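Local coordinates for alpha-fucosidase (Bifidobacterium bifidum, PDB 2EAB), which probably releases alpha-1,2-linked L-fucose from glycans by hydrolysis, the chain being the calcium-containing catalytic portion of a larger predicted membrane-anchored protein, at residues W723-G726 and Q727-S731. Numbering follows the deposited sequence.
Sequences WAIG and QRINS
Gln727 follows Trp723 by one turn of the helix, and the two side chains run alongside each other. With CG anti to the backbone N (chi1 179°) and the chain extended beyond it, Gln727 reaches back until its OE1 lies 3.6 Å from Trp723 CZ3. The oxygen sits at the edge of the indole, in its plane, where the ring's C-H groups are slightly positive; the amide plane is turned 42° from the ring. The extended glutamine is just long enough to bring its oxygen to this C-H edge, which receives it favourably. In the backbone, Gln727 N donates to Trp723 O at 2.8 Å.

Gly726, having no side chain, takes part through its main chain, and its carbonyl oxygen accepts both bonds from Asn730: one from ND2 (2.9 Å, N-H...O angle 169°) and a weak one from N. Gly726 O lies almost in the plane of the Asn730 amide, whose short side chain can turn back onto its own helix; Ser774 and Gly771 of helix 767-780 bind the same amide, fixing its rotation. On another side, Ile725 CG1 meets Ile729 CD1 at 4.2 Å, and both branched chains pack on Leu744 of helix 738-751. This is the i to i+4 pattern of an alpha-helix, here the buried helix 722-734 of the family 95 catalytic domain, which, as in other six-hairpin glycosidases, is an (alpha/alpha)6 barrel.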
ATOM      1  N   TRP A 723      -5.181  -9.250  -2.655  1.00  7.89           N
ATOM      2  CA  TRP A 723      -4.419  -8.542  -3.684  1.00  8.07           C
ATOM      3  C   TRP A 723      -4.942  -8.854  -5.086  1.00  7.98           C
ATOM      4  O   TRP A 723      -4.856  -8.015  -5.987  1.00  7.94           O
ATOM      5  CB  TRP A 723      -2.908  -8.835  -3.594  1.00  8.31           C
ATOM      6  CG  TRP A 723      -2.562 -10.281  -3.789  1.00  8.43           C
ATOM      7  CD1 TRP A 723      -2.345 -11.207  -2.812  1.00  8.87           C
ATOM      8  CD2 TRP A 723      -2.412 -10.972  -5.038  1.00  8.51           C
ATOM      9  NE1 TRP A 723      -2.073 -12.430  -3.372  1.00  9.35           N
ATOM     10  CE2 TRP A 723      -2.110 -12.314  -4.736  1.00  8.85           C
ATOM     11  CE3 TRP A 723      -2.504 -10.583  -6.384  1.00  7.84           C
ATOM     12  CZ2 TRP A 723      -1.906 -13.275  -5.726  1.00  9.11           C
ATOM     13  CZ3 TRP A 723      -2.306 -11.538  -7.368  1.00  8.54           C
ATOM     14  CH2 TRP A 723      -2.005 -12.870  -7.034  1.00  9.15           C
ATOM     15  N   ALA A 724      -5.480 -10.056  -5.284  1.00  8.04           N
ATOM     16  CA  ALA A 724      -5.908 -10.461  -6.621  1.00  8.11           C
ATOM     17  C   ALA A 724      -7.113  -9.655  -7.086  1.00  8.08           C
ATOM     18  O   ALA A 724      -7.135  -9.153  -8.208  1.00  8.18           O
ATOM     19  CB  ALA A 724      -6.186 -11.952  -6.677  1.00  8.13           C
ATOM     20  N   ILE A 725      -8.109  -9.505  -6.219  1.00  8.33           N
ATOM     21  CA  ILE A 725      -9.259  -8.680  -6.572  1.00  8.81           C
ATOM     22  C   ILE A 725      -8.861  -7.200  -6.698  1.00  8.64           C
ATOM     23  O   ILE A 725      -9.327  -6.510  -7.607  1.00  8.66           O
ATOM     24  CB  ILE A 725     -10.495  -8.918  -5.647  1.00  9.25           C
ATOM     25  CG1 ILE A 725     -11.771  -8.378  -6.300  1.00 10.15           C
ATOM     26  CG2 ILE A 725     -10.296  -8.319  -4.260  1.00  9.93           C
ATOM     27  CD1 ILE A 725     -12.164  -9.103  -7.564  1.00 11.58           C
ATOM     28  N   GLY A 726      -7.979  -6.732  -5.818  1.00  8.53           N
ATOM     29  CA  GLY A 726      -7.471  -5.359  -5.916  1.00  8.22           C
ATOM     30  C   GLY A 726      -6.801  -5.095  -7.253  1.00  7.76           C
ATOM     31  O   GLY A 726      -7.070  -4.078  -7.903  1.00  8.38           O
ATOM     32  N   GLN A 727      -5.939  -6.014  -7.679  1.00  7.56           N
ATOM     33  CA  GLN A 727      -5.275  -5.890  -8.971  1.00  7.38           C
ATOM     34  C   GLN A 727      -6.273  -5.911 -10.130  1.00  7.20           C
ATOM     35  O   GLN A 727      -6.172  -5.120 -11.076  1.00  7.08           O
ATOM     36  CB  GLN A 727      -4.251  -7.005  -9.157  1.00  7.47           C
ATOM     37  CG  GLN A 727      -3.556  -6.944 -10.504  1.00  8.49           C
ATOM     38  CD  GLN A 727      -2.636  -8.111 -10.752  1.00  9.14           C
ATOM     39  OE1 GLN A 727      -2.678  -9.123 -10.039  1.00 11.16           O
ATOM     40  NE2 GLN A 727      -1.792  -7.986 -11.770  1.00  9.50           N
ATOM     41  N   ARG A 728      -7.242  -6.818 -10.057  1.00  7.32           N
ATOM     42  CA  ARG A 728      -8.211  -6.959 -11.138  1.00  7.43           C
ATOM     43  C   ARG A 728      -9.088  -5.721 -11.305  1.00  7.23           C
ATOM     44  O   ARG A 728      -9.345  -5.300 -12.431  1.00  7.45           O
ATOM     45  CB  ARG A 728      -9.039  -8.233 -10.980  1.00  7.91           C
ATOM     46  CG  ARG A 728      -8.204  -9.475 -11.228  1.00  8.88           C
ATOM     47  CD  ARG A 728      -8.927 -10.745 -10.864  1.00 11.53           C
ATOM     48  NE  ARG A 728      -8.002 -11.873 -10.809  1.00 14.29           N
ATOM     49  CZ  ARG A 728      -8.378 -13.147 -10.852  1.00 15.68           C
ATOM     50  NH1 ARG A 728      -9.663 -13.468 -10.965  1.00 16.10           N
ATOM     51  NH2 ARG A 728      -7.466 -14.106 -10.786  1.00 16.93           N
ATOM     52  N   ILE A 729      -9.529  -5.128 -10.200  1.00  7.13           N
ATOM     53  CA  ILE A 729     -10.305  -3.885 -10.270  1.00  7.26           C
ATOM     54  C   ILE A 729      -9.517  -2.794 -11.005  1.00  7.02           C
ATOM     55  O   ILE A 729     -10.024  -2.175 -11.944  1.00  6.98           O
ATOM     56  CB  ILE A 729     -10.729  -3.400  -8.863  1.00  7.44           C
ATOM     57  CG1 ILE A 729     -11.708  -4.393  -8.229  1.00  8.19           C
ATOM     58  CG2 ILE A 729     -11.378  -2.017  -8.932  1.00  8.38           C
ATOM     59  CD1 ILE A 729     -11.867  -4.214  -6.728  1.00  9.15           C
ATOM     60  N   ASN A 730      -8.274  -2.569 -10.587  1.00  6.61           N
ATOM     61  CA  ASN A 730      -7.450  -1.530 -11.202  1.00  6.65           C
ATOM     62  C   ASN A 730      -7.124  -1.808 -12.665  1.00  6.66           C
ATOM     63  O   ASN A 730      -7.127  -0.893 -13.492  1.00  6.38           O
ATOM     64  CB  ASN A 730      -6.177  -1.306 -10.392  1.00  6.53           C
ATOM     65  CG  ASN A 730      -6.433  -0.503  -9.136  1.00  6.83           C
ATOM     66  OD1 ASN A 730      -6.382   0.733  -9.148  1.00  7.03           O
ATOM     67  ND2 ASN A 730      -6.717  -1.200  -8.036  1.00  6.34           N
ATOM     68  N   SER A 731      -6.860  -3.075 -12.979  1.00  6.53           N
ATOM     69  CA  SER A 731      -6.538  -3.485 -14.345  1.00  6.97           C
ATOM     70  C   SER A 731      -7.725  -3.265 -15.270  1.00  6.59           C
ATOM     71  O   SER A 731      -7.587  -2.677 -16.347  1.00  6.48           O
ATOM     72  CB  SER A 731      -6.109  -4.948 -14.379  1.00  7.16           C
ATOM     73  OG  SER A 731      -4.946  -5.151 -13.595  1.00  7.22           O
TER